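Local coordinates for arginine kinase (Cydia pomonella granulosis virus, PDB 6VVG), which probably acts as a protein serine/threonine kinase that binds ATP, and here holds adenosine monophosphate in its nucleotide pocket, at residues 19-24 / 34-39; 42-47 / 90-95. One frame throughout, in Å; residues are numbered along the deposited sequence.

Contact 1: residues 19-24 / 34-39. With AMP (adenosine monophosphate), chain C.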
loop_
_atom_site.group_PDB
_atom_site.type_symbol
_atom_site.label_atom_id
_atom_site.label_comp_id
_atom_site.label_asym_id
_atom_site.label_seq_id
_atom_site.Cartn_x
_atom_site.Cartn_y
_atom_site.Cartn_z
ATOM N N ILE A 19 -14.673 -25.368 -6.472
ATOM C CA ILE A 19 -13.317 -25.476 -6.999
ATOM C C ILE A 19 -13.297 -26.483 -8.139
ATOM O O ILE A 19 -13.741 -27.627 -7.982
ATOM C CB ILE A 19 -12.332 -25.882 -5.890
ATOM C CG1 ILE A 19 -12.339 -24.832 -4.776
ATOM C CG2 ILE A 19 -10.938 -26.072 -6.462
ATOM C CD1 ILE A 19 -11.345 -23.704 -4.979
ATOM N N LEU A 20 -12.762 -26.065 -9.286
ATOM C CA LEU A 20 -12.713 -26.907 -10.473
ATOM C C LEU A 20 -11.363 -27.584 -10.676
ATOM O O LEU A 20 -11.322 -28.771 -11.024
ATOM C CB LEU A 20 -13.052 -26.084 -11.717
ATOM C CG LEU A 20 -14.406 -25.374 -11.739
ATOM C CD1 LEU A 20 -14.716 -24.850 -13.144
ATOM C CD2 LEU A 20 -15.518 -26.288 -11.254
ATOM N N LYS A 21 -10.262 -26.872 -10.459
ATOM C CA LYS A 21 -8.948 -27.470 -10.620
ATOM C C LYS A 21 -7.897 -26.551 -10.018
ATOM O O LYS A 21 -8.143 -25.363 -9.788
ATOM C CB LYS A 21 -8.639 -27.729 -12.098
ATOM C CG LYS A 21 -8.757 -26.512 -13.024
ATOM C CD LYS A 21 -8.261 -26.795 -14.464
ATOM C CE LYS A 21 -7.140 -27.831 -14.525
ATOM N NZ LYS A 21 -6.774 -28.240 -15.894
ATOM N N LYS A 22 -6.705 -27.119 -9.814
ATOM C CA LYS A 22 -5.521 -26.364 -9.421
ATOM C C LYS A 22 -4.811 -25.906 -10.685
ATOM O O LYS A 22 -4.539 -26.717 -11.577
ATOM C CB LYS A 22 -4.587 -27.211 -8.556
ATOM C CG LYS A 22 -3.270 -26.539 -8.176
ATOM C CD LYS A 22 -2.573 -27.355 -7.085
ATOM C CE LYS A 22 -1.111 -26.972 -6.939
ATOM N NZ LYS A 22 -0.904 -25.989 -5.836
ATOM N N LEU A 23 -4.522 -24.611 -10.768
ATOM C CA LEU A 23 -4.014 -24.023 -12.002
ATOM C C LEU A 23 -2.500 -23.873 -12.034
ATOM O O LEU A 23 -1.911 -23.897 -13.119
ATOM C CB LEU A 23 -4.648 -22.648 -12.226
ATOM C CG LEU A 23 -6.095 -22.661 -12.720
ATOM C CD1 LEU A 23 -6.737 -21.295 -12.573
ATOM C CD2 LEU A 23 -6.140 -23.138 -14.169
ATOM N N ASP A 24 -1.860 -23.719 -10.884
ATOM C CA ASP A 24 -0.436 -23.446 -10.818
ATOM C C ASP A 24 0.336 -24.730 -10.519
ATOM O O ASP A 24 -0.221 -25.833 -10.510
ATOM C CB ASP A 24 -0.171 -22.363 -9.768
ATOM C CG ASP A 24 -0.354 -22.867 -8.343
ATOM O OD1 ASP A 24 -0.897 -23.978 -8.156
ATOM O OD2 ASP A 24 0.039 -22.144 -7.406
ATOM N N VAL A 34 -3.172 -21.289 -6.616
ATOM C CA VAL A 34 -4.184 -20.666 -7.462
ATOM C C VAL A 34 -5.061 -21.759 -8.050
ATOM O O VAL A 34 -4.552 -22.768 -8.551
ATOM C CB VAL A 34 -3.533 -19.820 -8.572
ATOM C CG1 VAL A 34 -4.570 -19.310 -9.550
ATOM C CG2 VAL A 34 -2.736 -18.666 -7.957
ATOM N N TYR A 35 -6.374 -21.548 -7.999
ATOM C CA TYR A 35 -7.339 -22.549 -8.425
ATOM C C TYR A 35 -8.374 -21.942 -9.360
ATOM O O TYR A 35 -8.721 -20.762 -9.252
ATOM C CB TYR A 35 -8.077 -23.177 -7.225
ATOM C CG TYR A 35 -7.173 -23.763 -6.172
ATOM C CD1 TYR A 35 -6.616 -22.962 -5.183
ATOM C CD2 TYR A 35 -6.878 -25.117 -6.165
ATOM C CE1 TYR A 35 -5.781 -23.494 -4.224
ATOM C CE2 TYR A 35 -6.047 -25.659 -5.209
ATOM C CZ TYR A 35 -5.502 -24.844 -4.239
ATOM O OH TYR A 35 -4.675 -25.377 -3.282
ATOM N N LEU A 36 -8.878 -22.777 -10.268
ATOM C CA LEU A 36 -10.032 -22.423 -11.084
ATOM C C LEU A 36 -11.304 -22.610 -10.261
ATOM O O LEU A 36 -11.505 -23.653 -9.633
ATOM C CB LEU A 36 -10.073 -23.287 -12.345
ATOM C CG LEU A 36 -11.046 -22.869 -13.447
ATOM C CD1 LEU A 36 -10.592 -21.586 -14.125
ATOM C CD2 LEU A 36 -11.199 -23.996 -14.469
ATOM N N CYS A 37 -12.156 -21.593 -10.262
ATOM C CA CYS A 37 -13.348 -21.577 -9.431
ATOM C C CYS A 37 -14.573 -21.325 -10.287
ATOM O O CYS A 37 -14.471 -20.927 -11.449
ATOM C CB CYS A 37 -13.252 -20.529 -8.311
ATOM S SG CYS A 37 -12.505 -19.010 -8.727
ATOM N N LYS A 38 -15.745 -21.503 -9.673
ATOM C CA LYS A 38 -17.011 -21.287 -10.361
ATOM C C LYS A 38 -18.136 -21.208 -9.337
ATOM O O LYS A 38 -18.123 -21.930 -8.338
ATOM C CB LYS A 38 -17.306 -22.405 -11.376
ATOM C CG LYS A 38 -18.207 -21.974 -12.539
ATOM C CD LYS A 38 -18.517 -23.145 -13.478
ATOM C CE LYS A 38 -19.594 -24.055 -12.900
ATOM N NZ LYS A 38 -19.858 -25.239 -13.768
ATOM N N LYS A 39 -19.091 -20.313 -9.583
ATOM C CA LYS A 39 -20.319 -20.296 -8.798
ATOM C C LYS A 39 -21.205 -21.469 -9.207
ATOM O O LYS A 39 -21.368 -21.758 -10.396
ATOM C CB LYS A 39 -21.067 -18.979 -8.999
ATOM C CG LYS A 39 -20.788 -17.916 -7.945
ATOM C CD LYS A 39 -20.488 -16.571 -8.605
ATOM C CE LYS A 39 -20.911 -15.396 -7.733
ATOM N NZ LYS A 39 -20.879 -14.104 -8.482
HETATM P P AMP C . -0.103 -16.324 -10.141
HETATM O O1P AMP C . 1.389 -16.563 -10.080
HETATM O O2P AMP C . -0.392 -15.514 -11.382
HETATM O O3P AMP C . -0.539 -15.756 -8.812
HETATM O "O5'" AMP C . -0.861 -17.716 -10.310
HETATM C "C5'" AMP C . -0.187 -18.857 -10.817
HETATM C "C4'" AMP C . -0.573 -19.148 -12.248
HETATM O "O4'" AMP C . -2.018 -19.264 -12.362
HETATM C "C3'" AMP C . -0.215 -18.084 -13.274
HETATM O "O3'" AMP C . 1.148 -18.120 -13.661
HETATM C "C2'" AMP C . -1.182 -18.402 -14.405
HETATM O "O2'" AMP C . -0.758 -19.552 -15.122
HETATM C "C1'" AMP C . -2.441 -18.753 -13.612
HETATM N N9 AMP C . -3.262 -17.553 -13.366
HETATM C C8 AMP C . -3.042 -16.693 -12.368
HETATM N N7 AMP C . -3.955 -15.725 -12.448
HETATM C C5 AMP C . -4.739 -15.986 -13.503
HETATM C C6 AMP C . -5.819 -15.313 -14.025
HETATM N N6 AMP C . -6.496 -14.093 -13.632
HETATM N N1 AMP C . -6.440 -15.779 -15.097
HETATM C C2 AMP C . -6.006 -16.924 -15.677
HETATM N N3 AMP C . -4.944 -17.591 -15.167
HETATM C C4 AMP C . -4.312 -17.113 -14.077
#

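Contact 2: residues 42-47 / 90-95. With AMP (adenosine monophosphate), chain C.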
loop_
_atom_site.group_PDB
_atom_site.type_symbol
_atom_site.label_atom_id
_atom_site.label_comp_id
_atom_site.label_asym_id
_atom_site.label_seq_id
_atom_site.Cartn_x
_atom_site.Cartn_y
_atom_site.Cartn_z
ATOM N N GLU A 42 -23.582 -21.580 -12.293
ATOM C CA GLU A 42 -23.304 -20.396 -13.091
ATOM C C GLU A 42 -22.067 -20.629 -13.945
ATOM O O GLU A 42 -21.160 -21.379 -13.570
ATOM C CB GLU A 42 -23.127 -19.169 -12.194
ATOM C CG GLU A 42 -24.389 -18.855 -11.394
ATOM C CD GLU A 42 -24.269 -17.614 -10.541
ATOM O OE1 GLU A 42 -23.467 -16.725 -10.893
ATOM O OE2 GLU A 42 -24.985 -17.527 -9.521
ATOM N N HIS A 43 -22.044 -19.979 -15.107
ATOM C CA HIS A 43 -21.078 -20.346 -16.137
ATOM C C HIS A 43 -19.692 -19.780 -15.857
ATOM O O HIS A 43 -18.692 -20.500 -15.943
ATOM C CB HIS A 43 -21.555 -19.869 -17.508
ATOM C CG HIS A 43 -20.490 -19.919 -18.560
ATOM N ND1 HIS A 43 -20.238 -21.051 -19.305
ATOM C CD2 HIS A 43 -19.592 -18.991 -18.972
ATOM C CE1 HIS A 43 -19.241 -20.815 -20.139
ATOM N NE2 HIS A 43 -18.829 -19.573 -19.956
ATOM N N LYS A 44 -19.613 -18.489 -15.544
ATOM C CA LYS A 44 -18.339 -17.782 -15.584
ATOM C C LYS A 44 -17.286 -18.469 -14.723
ATOM O O LYS A 44 -17.549 -18.880 -13.591
ATOM C CB LYS A 44 -18.522 -16.339 -15.116
ATOM C CG LYS A 44 -17.275 -15.480 -15.247
ATOM C CD LYS A 44 -17.614 -14.004 -15.109
ATOM C CE LYS A 44 -16.406 -13.129 -15.411
ATOM N NZ LYS A 44 -16.120 -12.173 -14.302
ATOM N N ARG A 45 -16.085 -18.585 -15.280
ATOM C CA ARG A 45 -14.936 -19.092 -14.549
ATOM C C ARG A 45 -14.203 -17.939 -13.879
ATOM O O ARG A 45 -14.022 -16.872 -14.473
ATOM C CB ARG A 45 -13.985 -19.838 -15.485
ATOM C CG ARG A 45 -14.257 -21.321 -15.579
ATOM C CD ARG A 45 -15.515 -21.598 -16.391
ATOM N NE ARG A 45 -15.615 -23.007 -16.761
ATOM C CZ ARG A 45 -16.755 -23.625 -17.053
ATOM N NH1 ARG A 45 -17.900 -22.958 -17.024
ATOM N NH2 ARG A 45 -16.748 -24.912 -17.374
ATOM N N PHE A 46 -13.790 -18.154 -12.639
ATOM C CA PHE A 46 -12.980 -17.198 -11.902
ATOM C C PHE A 46 -11.682 -17.879 -11.482
ATOM O O PHE A 46 -11.510 -19.090 -11.637
ATOM C CB PHE A 46 -13.730 -16.670 -10.664
ATOM C CG PHE A 46 -15.053 -16.010 -10.979
ATOM C CD1 PHE A 46 -15.111 -14.656 -11.259
ATOM C CD2 PHE A 46 -16.236 -16.741 -10.992
ATOM C CE1 PHE A 46 -16.313 -14.039 -11.548
ATOM C CE2 PHE A 46 -17.447 -16.123 -11.283
ATOM C CZ PHE A 46 -17.481 -14.772 -11.563
ATOM N N VAL A 47 -10.804 -17.102 -10.854
ATOM C CA VAL A 47 -9.562 -17.602 -10.277
ATOM C C VAL A 47 -9.587 -17.308 -8.785
ATOM O O VAL A 47 -9.701 -16.141 -8.383
ATOM C CB VAL A 47 -8.333 -16.957 -10.935
ATOM C CG1 VAL A 47 -7.087 -17.233 -10.106
ATOM C CG2 VAL A 47 -8.165 -17.458 -12.362
ATOM N N ILE A 90 -10.573 -13.751 -4.988
ATOM C CA ILE A 90 -11.367 -14.258 -6.105
ATOM C C ILE A 90 -11.329 -13.208 -7.205
ATOM O O ILE A 90 -11.857 -12.100 -7.039
ATOM C CB ILE A 90 -12.808 -14.585 -5.691
ATOM C CG1 ILE A 90 -12.803 -15.651 -4.594
ATOM C CG2 ILE A 90 -13.605 -15.059 -6.897
ATOM C CD1 ILE A 90 -14.176 -15.985 -4.048
ATOM N N MET A 91 -10.711 -13.559 -8.330
ATOM C CA MET A 91 -10.426 -12.633 -9.414
ATOM C C MET A 91 -10.909 -13.223 -10.733
ATOM O O MET A 91 -11.261 -14.403 -10.823
ATOM C CB MET A 91 -8.922 -12.332 -9.497
ATOM C CG MET A 91 -8.069 -13.573 -9.771
ATOM S SD MET A 91 -6.297 -13.238 -9.773
ATOM C CE MET A 91 -6.089 -12.486 -8.161
ATOM N N ASP A 92 -10.923 -12.383 -11.762
ATOM C CA ASP A 92 -11.297 -12.848 -13.089
ATOM C C ASP A 92 -10.292 -13.877 -13.599
ATOM O O ASP A 92 -9.106 -13.840 -13.258
ATOM C CB ASP A 92 -11.356 -11.679 -14.075
ATOM C CG ASP A 92 -12.662 -10.916 -14.016
ATOM O OD1 ASP A 92 -13.691 -11.500 -13.619
ATOM O OD2 ASP A 92 -12.658 -9.722 -14.381
ATOM N N TYR A 93 -10.783 -14.807 -14.420
ATOM C CA TYR A 93 -9.941 -15.605 -15.304
ATOM C C TYR A 93 -9.853 -14.859 -16.630
ATOM O O TYR A 93 -10.878 -14.639 -17.281
ATOM C CB TYR A 93 -10.525 -17.006 -15.505
ATOM C CG TYR A 93 -9.653 -17.930 -16.334
ATOM C CD1 TYR A 93 -9.497 -17.732 -17.700
ATOM C CD2 TYR A 93 -8.984 -18.998 -15.748
ATOM C CE1 TYR A 93 -8.699 -18.567 -18.458
ATOM C CE2 TYR A 93 -8.186 -19.841 -16.501
ATOM C CZ TYR A 93 -8.047 -19.620 -17.855
ATOM O OH TYR A 93 -7.255 -20.454 -18.611
ATOM N N VAL A 94 -8.645 -14.456 -17.027
ATOM C CA VAL A 94 -8.475 -13.625 -18.209
ATOM C C VAL A 94 -7.841 -14.377 -19.374
ATOM O O VAL A 94 -8.150 -14.064 -20.530
ATOM C CB VAL A 94 -7.664 -12.354 -17.881
ATOM C CG1 VAL A 94 -8.419 -11.474 -16.888
ATOM C CG2 VAL A 94 -6.289 -12.724 -17.346
ATOM N N SER A 95 -6.963 -15.343 -19.116
ATOM C CA SER A 95 -6.288 -16.027 -20.210
ATOM C C SER A 95 -5.619 -17.290 -19.694
ATOM O O SER A 95 -5.263 -17.387 -18.516
ATOM C CB SER A 95 -5.247 -15.118 -20.876
ATOM O OG SER A 95 -4.571 -15.782 -21.931
HETATM P P AMP C . -0.103 -16.324 -10.141
HETATM O O1P AMP C . 1.389 -16.563 -10.080
HETATM O O2P AMP C . -0.392 -15.514 -11.382
HETATM O O3P AMP C . -0.539 -15.756 -8.812
HETATM O "O5'" AMP C . -0.861 -17.716 -10.310
HETATM C "C5'" AMP C . -0.187 -18.857 -10.817
HETATM C "C4'" AMP C . -0.573 -19.148 -12.248
HETATM O "O4'" AMP C . -2.018 -19.264 -12.362
HETATM C "C3'" AMP C . -0.215 -18.084 -13.274
HETATM O "O3'" AMP C . 1.148 -18.120 -13.661
HETATM C "C2'" AMP C . -1.182 -18.402 -14.405
HETATM O "O2'" AMP C . -0.758 -19.552 -15.122
HETATM C "C1'" AMP C . -2.441 -18.753 -13.612
HETATM N N9 AMP C . -3.262 -17.553 -13.366
HETATM C C8 AMP C . -3.042 -16.693 -12.368
HETATM N N7 AMP C . -3.955 -15.725 -12.448
HETATM C C5 AMP C . -4.739 -15.986 -13.503
HETATM C C6 AMP C . -5.819 -15.313 -14.025
HETATM N N6 AMP C . -6.496 -14.093 -13.632
HETATM N N1 AMP C . -6.440 -15.779 -15.097
HETATM C C2 AMP C . -6.006 -16.924 -15.677
HETATM N N3 AMP C . -4.944 -17.591 -15.167
HETATM C C4 AMP C . -4.312 -17.113 -14.077
HETATM O O HOH W 1 -13.416 -14.368 -15.028
#

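Contact 1: residues 19-24 / 34-39
Leu36 is gripped at both ends of its backbone by the bulged edge strand: Leu20 N donates to Leu36 O at 2.7 Å, and Leu36 N donates to Lys21 O over the same length but less straight, at 149°. Leu20 and Lys21 thus both face Leu36, a classic beta bulge. Three side chains gather on that of Leu36. Lys21 lays its CG 3.5 Å from Leu36 CB before its ammonium end leads away; Leu20 brings CD1 to within 3.9 Å of Leu36 CD2 and also reaches the CB of Lys38; Leu23 CD1 lies 3.5 Å from the Leu36 backbone N, beside its CB. The Leu36 CG, trans to its own backbone N (chi1 -168°), sends CD2 to Leu20 and Lys21 and CD1 to Leu23.

Tyr35 emerges on the other face of the sheet. Lys21 O sits at the edge of its ring, while the Lys22 backbone approaches obliquely, CA lying 3.7 Å from Tyr35 CD2; Ile19 CD1 adds a methyl contact at Tyr35 CB. Beyond the bulge Leu23 N bonds to Val34 O. There Asp24 folds back: with chi1 at 72° its CG lies between backbone N and carbonyl carbon, and OD2 makes a weak bond to Val34 N. Its OD1 receives Lys22 NZ at 3.1 Å on the syn side, a salt bridge that helps fix the carboxylate. Val34 CG2 comes within 3.2 Å of AMP O5', and Asp24 CB packs on the ribose C5'. This is the first beta hairpin of a protein kinase N-lobe, its turn lying where other kinases have the glycine-rich loop.

Contact 2: residues 42-47 / 90-95
Lys44 NZ and Asp92 OD1 form a short salt bridge of 2.6 Å, the ammonium meeting the carboxylate on its syn side but 30° out of plane. The lysine reaches it with CG trans to its backbone N (chi1 -174°) and a bend only at the last torsion. His77 also hydrogen-bonds Asp92 OD1, and a water that accepts from Tyr93 N lies within hydrogen-bonding distance of this oxygen and of Arg45 O. Further along, Val47 and Met91 form an antiparallel hydrogen-bonded pair: Val47 N donates to Met91 O at 2.7 Å, and Met91 N returns a nearly straight bond to Val47 O.

The nucleotide extends the pattern of backbone bonds. Val94 N donates to AMP N1 at 3.2 Å, and AMP N6 makes a weak, bent bond to Asp92 O. Around the base, Val47 CG2 lies 3.6 Å from AMP C6, while Val47 CB rests on Met91 CG at the same separation. The Tyr93 ring has AMP C2 over the centre of one face, 3.6 Å above its plane. Away from the base, Phe46 CB touches Ile90 CG2, and Met91 O lies at the Phe46 ring edge.

Backbone polar groups read the adenine edge as in the hinge of protein kinases, while Val47 CG2 lies over one face of the base and Tyr93 turns its ring face to C2 at an incline; the outer ion pair probably partly neutralises Asp92.

In the fold
Both contacts belong to the five-stranded antiparallel sheet of the N-lobe, and they meet where strands 32-39 and 45-51 run side by side: Cys37 N probably bonds to Phe46 O, and Val34 packs on Val47. Contact 1 is a surface contact on an edge strand, with a bulge, exposed lysines and a leucine cluster; the second subunit touches it through its Ser4, which packs on Ile19. Contact 2 is partly buried and joins strand 45-51 to strand 87-92, with an outer ion pair between exposed lysine and partly exposed aspartate. Their shares of the AMP site differ accordingly, contact 1 meeting the ribose and phosphate side and contact 2 hydrogen-bonding the base through backbone atoms.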